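Local atomic coordinates of fatty acid amide hydrolase (Candida albicans, PDB entry 6KVR), a protein that probably hydrolyses amides of monocarboxylic acids to the free carboxylate and ammonium, as a serine hydrolase of the amidase family. Residues His209-Ser212 with Gly218-Lys221; Thr391-Tyr396 with Tyr483-Asn488; Asn364-Lys369 with Asp564-Asp569. One frame throughout, in Å; residues are numbered along the deposited sequence.

Contact 1 (His209-Ser212 with Gly218-Lys221)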
ATOM      1  N   HIS A 209      12.994 -20.980  -0.468  1.00 20.05           N
ATOM      2  CA  HIS A 209      13.136 -22.033  -1.460  1.00 23.94           C
ATOM      3  C   HIS A 209      11.778 -22.299  -2.096  1.00 22.21           C
ATOM      4  O   HIS A 209      10.741 -22.257  -1.429  1.00 22.83           O
ATOM      5  CB  HIS A 209      13.607 -23.416  -0.892  1.00 22.14           C
ATOM      6  CG  HIS A 209      14.768 -23.377   0.051  1.00 21.50           C
ATOM      7  ND1 HIS A 209      15.389 -24.534   0.489  1.00 22.97           N
ATOM      8  CD2 HIS A 209      15.417 -22.352   0.654  1.00 23.39           C
ATOM      9  CE1 HIS A 209      16.373 -24.221   1.310  1.00 21.51           C
ATOM     10  NE2 HIS A 209      16.407 -22.907   1.437  1.00 27.01           N
ATOM     11  N   LEU A 210      11.786 -22.649  -3.375  1.00 22.20           N
ATOM     12  CA  LEU A 210      10.615 -23.324  -3.936  1.00 27.16           C
ATOM     13  C   LEU A 210      10.673 -24.827  -3.673  1.00 25.67           C
ATOM     14  O   LEU A 210      10.371 -25.645  -4.544  1.00 29.22           O
ATOM     15  CB  LEU A 210      10.489 -23.014  -5.424  1.00 25.65           C
ATOM     16  CG  LEU A 210      10.199 -21.543  -5.770  1.00 25.70           C
ATOM     17  CD1 LEU A 210       9.763 -21.384  -7.233  1.00 27.19           C
ATOM     18  CD2 LEU A 210       9.168 -20.902  -4.834  1.00 25.56           C
ATOM     19  N   ASP A 211      11.040 -25.183  -2.444  1.00 26.52           N
ATOM     20  CA  ASP A 211      11.328 -26.537  -1.970  1.00 25.15           C
ATOM     21  C   ASP A 211      11.262 -26.495  -0.442  1.00 29.57           C
ATOM     22  O   ASP A 211      10.922 -25.459   0.135  1.00 25.74           O
ATOM     23  CB  ASP A 211      12.694 -27.008  -2.477  1.00 26.05           C
ATOM     24  CG  ASP A 211      12.909 -28.491  -2.282  1.00 32.57           C
ATOM     25  OD1 ASP A 211      14.084 -28.903  -2.127  1.00 31.57           O
ATOM     26  OD2 ASP A 211      11.901 -29.249  -2.283  1.00 34.60           O
ATOM     27  N   SER A 212      11.659 -27.595   0.229  1.00 27.16           N
ATOM     28  CA  SER A 212      11.334 -27.770   1.642  1.00 27.74           C
ATOM     29  C   SER A 212      12.501 -28.029   2.601  1.00 29.17           C
ATOM     30  O   SER A 212      12.261 -28.071   3.820  1.00 27.54           O
ATOM     31  CB  SER A 212      10.325 -28.923   1.807  1.00 25.50           C
ATOM     32  OG  SER A 212      10.632 -30.007   0.948  1.00 23.74           O
ATOM     33  N   GLY A 218      13.686 -32.363   7.563  1.00 29.81           N
ATOM     34  CA  GLY A 218      14.252 -32.797   6.284  1.00 32.18           C
ATOM     35  C   GLY A 218      13.424 -32.332   5.097  1.00 33.32           C
ATOM     36  O   GLY A 218      13.075 -31.152   4.997  1.00 37.27           O
ATOM     37  N   LEU A 219      13.106 -33.254   4.190  1.00 29.97           N
ATOM     38  CA  LEU A 219      12.427 -32.931   2.939  1.00 30.72           C
ATOM     39  C   LEU A 219      10.968 -33.368   2.963  1.00 26.61           C
ATOM     40  O   LEU A 219      10.617 -34.405   3.535  1.00 29.66           O
ATOM     41  CB  LEU A 219      13.116 -33.603   1.743  1.00 26.62           C
ATOM     42  CG  LEU A 219      14.604 -33.372   1.543  1.00 32.26           C
ATOM     43  CD1 LEU A 219      15.203 -34.421   0.584  1.00 34.40           C
ATOM     44  CD2 LEU A 219      14.853 -31.938   1.052  1.00 27.77           C
ATOM     45  N   THR A 220      10.125 -32.583   2.303  1.00 24.64           N
ATOM     46  CA  THR A 220       8.721 -32.933   2.082  1.00 27.40           C
ATOM     47  C   THR A 220       8.535 -33.318   0.620  1.00 25.84           C
ATOM     48  O   THR A 220       9.080 -32.657  -0.266  1.00 26.53           O
ATOM     49  CB  THR A 220       7.809 -31.761   2.476  1.00 25.67           C
ATOM     50  OG1 THR A 220       7.971 -31.513   3.879  1.00 25.95           O
ATOM     51  CG2 THR A 220       6.319 -32.037   2.169  1.00 23.14           C
ATOM     52  N   LYS A 221       7.780 -34.388   0.360  1.00 25.45           N
ATOM     53  CA  LYS A 221       7.736 -34.997  -0.966  1.00 27.35           C
ATOM     54  C   LYS A 221       6.382 -34.809  -1.645  1.00 26.13           C
ATOM     55  O   LYS A 221       5.355 -34.615  -0.990  1.00 25.27           O
ATOM     56  CB  LYS A 221       8.063 -36.498  -0.884  1.00 26.75           C
ATOM     57  CG  LYS A 221       9.534 -36.789  -0.581  1.00 29.19           C
ATOM     58  CD  LYS A 221      10.462 -36.127  -1.621  1.00 26.35           C
ATOM     59  CE  LYS A 221      11.867 -36.736  -1.557  1.00 28.75           C
ATOM     60  NZ  LYS A 221      12.701 -36.329  -2.709  1.00 26.81           N
TER
HETATM   61  O   HOH W   1      11.626 -31.988  -1.386  1.00 27.94           O
HETATM   62  O   HOH W   2       8.603 -29.769  -0.730  1.00 26.44           O
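S212 grips the backbone of T220 with its side-chain oxygen. The direct hydrogen bond runs from T220 N to S212 OG at 3.0 Å. It is close to straight, with an N-H...O angle of 163°. S212 OG sits between its own backbone N and carbonyl carbon (chi1 40°), and this torsion carries it across to the T220 amide. The same oxygen lies 3.3 Å from T220 O.

Two waters add a second layer of bonds. Water 1 donates to T220 O and, over 2.9 Å, to D211 OD2, and it also bonds to S212 OG. Water 2 joins S212 OG, at 2.6 Å, to T220 O. One serine oxygen thus serves the amide directly and the carbonyl through two bridges.

Both segments belong to one long loop of the amidase fold, between strand 199-201 and strand 221-222. The contact joins two parts of this loop in the buried interior. The side chain of S212 is about 8 Å from that of S233, a predicted charge-relay residue, so this is a region beside the probable catalytic site. G218 has a positive phi (85°), a backbone shape suited to glycine.

Van der Waals contact is modest. S212 CB packs 3.9 Å from T220 CB, and L219 CD2 makes only a long approach to D211 OD1.

Partners beyond the two segments fix the other polar ends. D211 OD2 bonds to S229 OG, and D211 OD1 to the backbone N of E476. T220 OG1 bonds to S202 OG and to N119 O.

Contact 2 (Thr391-Tyr396 with Tyr483-Asn488)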
ATOM      1  N   THR A 391      15.557  -6.994 -10.717  1.00 22.68           N
ATOM      2  CA  THR A 391      15.149  -6.044  -9.690  1.00 22.10           C
ATOM      3  C   THR A 391      14.578  -6.767  -8.478  1.00 20.40           C
ATOM      4  O   THR A 391      14.927  -6.455  -7.336  1.00 19.12           O
ATOM      5  CB  THR A 391      14.131  -5.041 -10.245  1.00 22.37           C
ATOM      6  OG1 THR A 391      14.703  -4.351 -11.360  1.00 21.89           O
ATOM      7  CG2 THR A 391      13.759  -4.016  -9.163  1.00 17.92           C
ATOM      8  N   VAL A 392      13.703  -7.751  -8.701  1.00 18.93           N
ATOM      9  CA  VAL A 392      13.087  -8.381  -7.543  1.00 18.29           C
ATOM     10  C   VAL A 392      14.107  -9.219  -6.780  1.00 21.33           C
ATOM     11  O   VAL A 392      14.088  -9.261  -5.544  1.00 21.07           O
ATOM     12  CB  VAL A 392      11.846  -9.199  -7.951  1.00 22.91           C
ATOM     13  CG1 VAL A 392      12.214 -10.579  -8.542  1.00 22.24           C
ATOM     14  CG2 VAL A 392      10.897  -9.320  -6.736  1.00 21.13           C
ATOM     15  N   HIS A 393      15.062  -9.831  -7.478  1.00 18.91           N
ATOM     16  CA  HIS A 393      16.055 -10.613  -6.750  1.00 25.21           C
ATOM     17  C   HIS A 393      17.039  -9.725  -6.000  1.00 23.14           C
ATOM     18  O   HIS A 393      17.554 -10.139  -4.957  1.00 21.10           O
ATOM     19  CB  HIS A 393      16.765 -11.592  -7.684  1.00 23.24           C
ATOM     20  CG  HIS A 393      15.936 -12.807  -7.978  1.00 26.48           C
ATOM     21  ND1 HIS A 393      14.720 -12.736  -8.624  1.00 27.20           N
ATOM     22  CD2 HIS A 393      16.078 -14.095  -7.589  1.00 26.99           C
ATOM     23  CE1 HIS A 393      14.180 -13.942  -8.681  1.00 29.11           C
ATOM     24  NE2 HIS A 393      14.985 -14.786  -8.058  1.00 28.63           N
ATOM     25  N   LYS A 394      17.312  -8.509  -6.496  1.00 19.37           N
ATOM     26  CA  LYS A 394      18.086  -7.569  -5.693  1.00 15.48           C
ATOM     27  C   LYS A 394      17.314  -7.200  -4.437  1.00 24.19           C
ATOM     28  O   LYS A 394      17.892  -7.104  -3.347  1.00 23.04           O
ATOM     29  CB  LYS A 394      18.413  -6.304  -6.500  1.00 24.20           C
ATOM     30  CG  LYS A 394      19.486  -6.445  -7.573  1.00 26.16           C
ATOM     31  CD  LYS A 394      19.694  -5.082  -8.257  1.00 31.20           C
ATOM     32  CE  LYS A 394      20.628  -5.150  -9.468  1.00 37.65           C
ATOM     33  NZ  LYS A 394      20.248  -4.111 -10.495  1.00 45.90           N
HETATM   34  N   MSE A 395      15.994  -7.011  -4.577  1.00 19.91           N
HETATM   35  CA  MSE A 395      15.116  -6.561  -3.492  1.00 20.80           C
HETATM   36  C   MSE A 395      15.127  -7.568  -2.360  1.00 20.94           C
HETATM   37  O   MSE A 395      15.086  -7.189  -1.189  1.00 22.26           O
HETATM   38  CB  MSE A 395      13.669  -6.367  -3.972  1.00 20.23           C
HETATM   39  CG  MSE A 395      13.360  -5.030  -4.644  1.00 17.95           C
HETATM   40 SE   MSE A 395      11.522  -5.010  -5.401  0.70 29.38          SE
HETATM   41  CE  MSE A 395      11.354  -3.121  -5.831  1.00 24.70           C
ATOM     42  N   TYR A 396      15.172  -8.857  -2.714  1.00 21.26           N
ATOM     43  CA  TYR A 396      15.154  -9.901  -1.694  1.00 21.53           C
ATOM     44  C   TYR A 396      16.298  -9.734  -0.706  1.00 19.62           C
ATOM     45  O   TYR A 396      16.123  -9.979   0.494  1.00 19.82           O
ATOM     46  CB  TYR A 396      15.229 -11.296  -2.328  1.00 22.47           C
ATOM     47  CG  TYR A 396      13.993 -11.707  -3.077  1.00 23.40           C
ATOM     48  CD1 TYR A 396      12.745 -11.248  -2.696  1.00 22.60           C
ATOM     49  CD2 TYR A 396      14.075 -12.583  -4.168  1.00 25.72           C
ATOM     50  CE1 TYR A 396      11.602 -11.625  -3.400  1.00 21.70           C
ATOM     51  CE2 TYR A 396      12.944 -12.973  -4.869  1.00 24.75           C
ATOM     52  CZ  TYR A 396      11.708 -12.493  -4.476  1.00 22.37           C
ATOM     53  OH  TYR A 396      10.578 -12.864  -5.167  1.00 23.17           O
ATOM     54  N   TYR A 483       9.106 -17.428 -13.343  1.00 18.81           N
ATOM     55  CA  TYR A 483       7.714 -17.556 -13.759  1.00 21.35           C
ATOM     56  C   TYR A 483       6.739 -17.144 -12.657  1.00 23.11           C
ATOM     57  O   TYR A 483       5.631 -16.679 -12.963  1.00 22.60           O
ATOM     58  CB  TYR A 483       7.446 -18.987 -14.252  1.00 23.44           C
ATOM     59  CG  TYR A 483       7.905 -19.161 -15.687  1.00 22.66           C
ATOM     60  CD1 TYR A 483       7.123 -18.709 -16.748  1.00 23.50           C
ATOM     61  CD2 TYR A 483       9.157 -19.696 -15.978  1.00 24.26           C
ATOM     62  CE1 TYR A 483       7.562 -18.835 -18.061  1.00 23.49           C
ATOM     63  CE2 TYR A 483       9.605 -19.821 -17.277  1.00 21.29           C
ATOM     64  CZ  TYR A 483       8.807 -19.396 -18.314  1.00 25.01           C
ATOM     65  OH  TYR A 483       9.264 -19.526 -19.604  1.00 28.51           O
ATOM     66  N   THR A 484       7.122 -17.276 -11.384  1.00 20.74           N
ATOM     67  CA  THR A 484       6.278 -16.788 -10.290  1.00 19.43           C
ATOM     68  C   THR A 484       6.709 -15.423  -9.777  1.00 23.87           C
ATOM     69  O   THR A 484       5.854 -14.591  -9.442  1.00 20.38           O
ATOM     70  CB  THR A 484       6.272 -17.754  -9.103  1.00 24.39           C
ATOM     71  OG1 THR A 484       7.614 -18.182  -8.825  1.00 22.58           O
ATOM     72  CG2 THR A 484       5.353 -18.965  -9.354  1.00 20.74           C
ATOM     73  N   SER A 485       8.019 -15.165  -9.716  1.00 20.15           N
ATOM     74  CA  SER A 485       8.471 -13.934  -9.087  1.00 23.91           C
ATOM     75  C   SER A 485       8.052 -12.701  -9.878  1.00 23.80           C
ATOM     76  O   SER A 485       7.968 -11.615  -9.297  1.00 23.78           O
ATOM     77  CB  SER A 485       9.991 -13.957  -8.890  1.00 24.46           C
ATOM     78  OG  SER A 485      10.677 -13.910 -10.127  1.00 25.31           O
ATOM     79  N   LEU A 486       7.769 -12.849 -11.176  1.00 24.89           N
ATOM     80  CA  LEU A 486       7.278 -11.720 -11.968  1.00 23.76           C
ATOM     81  C   LEU A 486       6.009 -11.127 -11.362  1.00 22.64           C
ATOM     82  O   LEU A 486       5.869  -9.903 -11.259  1.00 23.54           O
ATOM     83  CB  LEU A 486       7.013 -12.164 -13.407  1.00 25.03           C
ATOM     84  CG  LEU A 486       6.339 -11.136 -14.316  1.00 30.40           C
ATOM     85  CD1 LEU A 486       7.247  -9.911 -14.514  1.00 23.39           C
ATOM     86  CD2 LEU A 486       5.875 -11.751 -15.669  1.00 27.64           C
ATOM     87  N   TRP A 487       5.065 -11.979 -10.968  1.00 21.25           N
ATOM     88  CA  TRP A 487       3.821 -11.470 -10.406  1.00 27.13           C
ATOM     89  C   TRP A 487       3.971 -10.985  -8.963  1.00 27.72           C
ATOM     90  O   TRP A 487       3.058 -10.317  -8.453  1.00 23.36           O
ATOM     91  CB  TRP A 487       2.726 -12.546 -10.533  1.00 20.40           C
ATOM     92  CG  TRP A 487       2.736 -13.073 -11.941  1.00 24.69           C
ATOM     93  CD1 TRP A 487       3.121 -14.311 -12.345  1.00 23.29           C
ATOM     94  CD2 TRP A 487       2.409 -12.340 -13.145  1.00 24.13           C
ATOM     95  NE1 TRP A 487       3.031 -14.410 -13.715  1.00 27.42           N
ATOM     96  CE2 TRP A 487       2.604 -13.213 -14.230  1.00 23.66           C
ATOM     97  CE3 TRP A 487       1.964 -11.038 -13.403  1.00 26.43           C
ATOM     98  CZ2 TRP A 487       2.372 -12.830 -15.557  1.00 25.43           C
ATOM     99  CZ3 TRP A 487       1.725 -10.658 -14.730  1.00 25.45           C
ATOM    100  CH2 TRP A 487       1.940 -11.549 -15.786  1.00 23.05           C
ATOM    101  N   ASN A 488       5.104 -11.264  -8.305  1.00 21.74           N
ATOM    102  CA  ASN A 488       5.342 -10.638  -7.007  1.00 23.68           C
ATOM    103  C   ASN A 488       5.800  -9.195  -7.161  1.00 23.16           C
ATOM    104  O   ASN A 488       5.347  -8.318  -6.417  1.00 23.58           O
ATOM    105  CB  ASN A 488       6.379 -11.421  -6.209  1.00 21.93           C
ATOM    106  CG  ASN A 488       5.889 -12.804  -5.834  1.00 20.60           C
ATOM    107  OD1 ASN A 488       6.298 -13.793  -6.430  1.00 25.06           O
ATOM    108  ND2 ASN A 488       4.986 -12.874  -4.865  1.00 20.47           N
TER
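This is a buried helix-helix contact, between helix 385-397 and helix 482-490. The two short segments cross steeply, at 78°, with axes 10.3 Å apart at closest approach. The meeting point is small: S485 faces a cluster made by V392, H393 and Y396.

V392 CG1 lies between its backbone N and carbonyl carbon (chi1 79°). From there it touches S485 OG at 4.0 Å and packs against S485 CB as well. The H393 ring offers an edge. Its CE1 is 3.8 Å from S485 OG, which lies near the ring plane. Y396 reaches in with its phenol end, and OH comes to 3.9 Å from S485 CB.

No hydrogen bond crosses between the segments. H393 ND1 is tied back to Y389 O of its own helix, and S485 OG to W481 O, just before helix 482-490. The contact itself is van der Waals packing.

The aromatic side chains also brace each other. Y396 CE2 stands 4.0 Å above the H393 ring, over its centre. Y425 meets the H393 ring edge-to-face.

T484 OG1 bonds to G255 O, and N488 ND2 bonds to D253 OD1. The Y396 side chain comes about 3 Å from G255 and about 8 Å from the side chain of S257, the predicted acyl-ester serine. The crossing thus borders the predicted substrate-binding segment I254-S257, consistent with the Ser-Ser-Lys catalytic site of amidase signature enzymes.

Contact 3 (Asn364-Lys369 with Asp564-Asp569)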
ATOM      1  N   ASN A 364      -0.267 -25.484 -24.351  1.00 35.45           N
ATOM      2  CA  ASN A 364      -0.842 -25.519 -25.694  1.00 39.63           C
ATOM      3  C   ASN A 364      -2.234 -26.149 -25.701  1.00 36.17           C
ATOM      4  O   ASN A 364      -3.133 -25.679 -26.413  1.00 40.13           O
ATOM      5  CB  ASN A 364       0.086 -26.278 -26.640  1.00 37.24           C
ATOM      6  CG  ASN A 364      -0.359 -26.177 -28.069  1.00 40.73           C
ATOM      7  OD1 ASN A 364      -0.383 -25.092 -28.642  1.00 44.87           O
ATOM      8  ND2 ASN A 364      -0.741 -27.302 -28.652  1.00 45.09           N
ATOM      9  N   THR A 365      -2.434 -27.212 -24.921  1.00 34.48           N
ATOM     10  CA  THR A 365      -3.751 -27.845 -24.880  1.00 36.66           C
ATOM     11  C   THR A 365      -4.789 -26.904 -24.275  1.00 40.28           C
ATOM     12  O   THR A 365      -5.937 -26.854 -24.737  1.00 38.48           O
ATOM     13  CB  THR A 365      -3.690 -29.165 -24.098  1.00 36.80           C
ATOM     14  OG1 THR A 365      -2.820 -30.088 -24.768  1.00 36.84           O
ATOM     15  CG2 THR A 365      -5.068 -29.807 -23.991  1.00 35.26           C
ATOM     16  N   VAL A 366      -4.401 -26.129 -23.253  1.00 35.13           N
ATOM     17  CA  VAL A 366      -5.375 -25.258 -22.596  1.00 34.48           C
ATOM     18  C   VAL A 366      -5.743 -24.092 -23.509  1.00 33.31           C
ATOM     19  O   VAL A 366      -6.916 -23.711 -23.612  1.00 33.33           O
ATOM     20  CB  VAL A 366      -4.837 -24.793 -21.226  1.00 32.83           C
ATOM     21  CG1 VAL A 366      -5.649 -23.616 -20.668  1.00 26.59           C
ATOM     22  CG2 VAL A 366      -4.852 -25.959 -20.239  1.00 28.25           C
ATOM     23  N   VAL A 367      -4.755 -23.526 -24.205  1.00 32.64           N
ATOM     24  CA  VAL A 367      -5.033 -22.441 -25.142  1.00 39.55           C
ATOM     25  C   VAL A 367      -6.008 -22.906 -26.224  1.00 43.38           C
ATOM     26  O   VAL A 367      -6.943 -22.183 -26.589  1.00 38.33           O
ATOM     27  CB  VAL A 367      -3.724 -21.907 -25.752  1.00 37.37           C
ATOM     28  CG1 VAL A 367      -4.022 -21.018 -26.948  1.00 39.74           C
ATOM     29  CG2 VAL A 367      -2.910 -21.132 -24.701  1.00 35.99           C
ATOM     30  N   GLU A 368      -5.821 -24.123 -26.739  1.00 39.49           N
ATOM     31  CA  GLU A 368      -6.690 -24.573 -27.822  1.00 45.14           C
ATOM     32  C   GLU A 368      -8.107 -24.819 -27.315  1.00 38.92           C
ATOM     33  O   GLU A 368      -9.087 -24.492 -27.993  1.00 41.78           O
ATOM     34  CB  GLU A 368      -6.095 -25.816 -28.485  1.00 39.05           C
ATOM     35  CG  GLU A 368      -4.851 -25.495 -29.333  1.00 44.72           C
ATOM     36  CD  GLU A 368      -5.158 -24.585 -30.538  1.00 58.27           C
ATOM     37  OE1 GLU A 368      -4.488 -23.535 -30.709  1.00 57.47           O
ATOM     38  OE2 GLU A 368      -6.076 -24.921 -31.322  1.00 62.63           O
ATOM     39  N   LYS A 369      -8.230 -25.340 -26.100  1.00 39.46           N
ATOM     40  CA  LYS A 369      -9.534 -25.488 -25.470  1.00 38.30           C
ATOM     41  C   LYS A 369     -10.228 -24.136 -25.268  1.00 44.24           C
ATOM     42  O   LYS A 369     -11.446 -24.018 -25.452  1.00 43.75           O
ATOM     43  CB  LYS A 369      -9.334 -26.210 -24.154  1.00 44.12           C
ATOM     44  CG  LYS A 369     -10.539 -26.947 -23.676  1.00 51.51           C
ATOM     45  CD  LYS A 369     -10.598 -28.363 -24.283  1.00 52.43           C
ATOM     46  CE  LYS A 369     -11.894 -29.086 -23.927  1.00 54.50           C
ATOM     47  NZ  LYS A 369     -13.083 -28.257 -24.353  1.00 52.97           N
ATOM     48  N   ASP A 564     -13.941 -25.581 -15.129  1.00 39.14           N
ATOM     49  CA  ASP A 564     -15.114 -26.312 -15.594  1.00 43.48           C
ATOM     50  C   ASP A 564     -15.003 -26.628 -17.080  1.00 37.51           C
ATOM     51  O   ASP A 564     -15.297 -27.751 -17.500  1.00 43.75           O
ATOM     52  CB  ASP A 564     -16.382 -25.521 -15.281  1.00 42.44           C
ATOM     53  CG  ASP A 564     -16.744 -25.566 -13.798  1.00 53.52           C
ATOM     54  OD1 ASP A 564     -16.018 -26.241 -13.026  1.00 53.55           O
ATOM     55  OD2 ASP A 564     -17.738 -24.917 -13.396  1.00 60.53           O
ATOM     56  N   LEU A 565     -14.542 -25.668 -17.884  1.00 36.73           N
ATOM     57  CA  LEU A 565     -14.257 -25.951 -19.287  1.00 35.09           C
ATOM     58  C   LEU A 565     -13.316 -27.143 -19.441  1.00 40.66           C
ATOM     59  O   LEU A 565     -13.482 -27.961 -20.356  1.00 40.34           O
ATOM     60  CB  LEU A 565     -13.654 -24.723 -19.953  1.00 35.09           C
ATOM     61  CG  LEU A 565     -13.075 -25.017 -21.340  1.00 42.95           C
ATOM     62  CD1 LEU A 565     -14.192 -25.108 -22.402  1.00 41.75           C
ATOM     63  CD2 LEU A 565     -11.993 -24.018 -21.727  1.00 37.51           C
ATOM     64  N   LEU A 566     -12.327 -27.268 -18.550  1.00 34.36           N
ATOM     65  CA  LEU A 566     -11.316 -28.312 -18.666  1.00 34.18           C
ATOM     66  C   LEU A 566     -11.715 -29.623 -18.006  1.00 35.89           C
ATOM     67  O   LEU A 566     -10.963 -30.595 -18.099  1.00 39.98           O
ATOM     68  CB  LEU A 566      -9.989 -27.839 -18.062  1.00 33.29           C
ATOM     69  CG  LEU A 566      -9.243 -26.738 -18.817  1.00 33.25           C
ATOM     70  CD1 LEU A 566      -8.081 -26.179 -17.992  1.00 32.60           C
ATOM     71  CD2 LEU A 566      -8.752 -27.263 -20.146  1.00 32.20           C
ATOM     72  N   GLY A 567     -12.846 -29.672 -17.317  1.00 38.82           N
ATOM     73  CA  GLY A 567     -13.251 -30.889 -16.647  1.00 34.06           C
ATOM     74  C   GLY A 567     -12.408 -31.268 -15.448  1.00 39.80           C
ATOM     75  O   GLY A 567     -12.329 -32.455 -15.109  1.00 38.36           O
ATOM     76  N   VAL A 568     -11.792 -30.298 -14.778  1.00 33.87           N
ATOM     77  CA  VAL A 568     -10.909 -30.607 -13.659  1.00 36.26           C
ATOM     78  C   VAL A 568     -11.743 -30.867 -12.408  1.00 34.53           C
ATOM     79  O   VAL A 568     -12.460 -29.980 -11.930  1.00 40.00           O
ATOM     80  CB  VAL A 568      -9.895 -29.474 -13.430  1.00 40.74           C
ATOM     81  CG1 VAL A 568      -9.078 -29.746 -12.173  1.00 33.84           C
ATOM     82  CG2 VAL A 568      -8.986 -29.321 -14.658  1.00 33.25           C
ATOM     83  N   ASP A 569     -11.656 -32.087 -11.878  1.00 34.48           N
ATOM     84  CA  ASP A 569     -12.325 -32.462 -10.629  1.00 40.40           C
ATOM     85  C   ASP A 569     -11.283 -33.174  -9.769  1.00 35.16           C
ATOM     86  O   ASP A 569     -11.024 -34.363  -9.963  1.00 35.81           O
ATOM     87  CB  ASP A 569     -13.558 -33.346 -10.886  1.00 41.44           C
ATOM     88  CG  ASP A 569     -14.536 -33.391  -9.680  1.00 48.24           C
ATOM     89  OD1 ASP A 569     -14.080 -33.366  -8.507  1.00 43.85           O
ATOM     90  OD2 ASP A 569     -15.771 -33.432  -9.912  1.00 42.51           O
TER
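L565 and L566 pack against V366 and K369 where helix 552-565 gives way to a turn. The turn is a Schellman motif, with G567 as the residue of positive phi (70°). The side chains facing the turn come from helix 357-372.

V366 and L566 form the apolar part. V366 CG2 meets L566 CD1 at 3.9 Å and L566 CD2 slightly farther off. The two side chains cross at about a right angle. The aliphatic part of K369 continues this patch: its CG lies 4.0 Å from L566 CD2 and 3.8 Å from L565 CD2. K369 and L565 run alongside each other, head to tail. L565 CD2 also rests 3.8 Å from K369 O, at the backbone of the helix.

The torsions set up this fit. K369 CG is anti to the backbone N (chi1 -155°), and its chain then bends at CB-CG and again near the amino end. The bends lay the chain along L565, from CG to NZ.

Backbone bonds hold both pieces in shape. K369 N bonds to T365 O in the helix, and G567 N bonds to D564 O in the turn.

In the next shell, V366 touches T499 and L566 touches F497, both on strand 494-499 of the central mixed sheet. The contact therefore joins helix 357-372 and the turn after helix 552-565 over that strand. L565 also touches A373 in a loop. K369 is solvent-exposed, and its NZ ends 3.9 Å from L565 CD1.

How the contacts relate
The three contacts lie at different depths. Contact 1 is centred about 11 Å from the centre of the chain, contact 2 about 16 Å and contact 3 about 22 Å. Contacts 1 and 2 touch directly: L210 CD1 packs 4.2 Å from T484 OG1, although their centres are about 20 Å apart. Both border the predicted catalytic region, contact 1 near S233 and contact 2 near G255 and S257. Contact 3 lies away from those sites. Its nearest atoms are about 12 Å from contact 2 and about 19 Å from contact 1. Along the chain, contact 1 closes first, and contact 2 is nested inside the 194-residue stretch closed by contact 3.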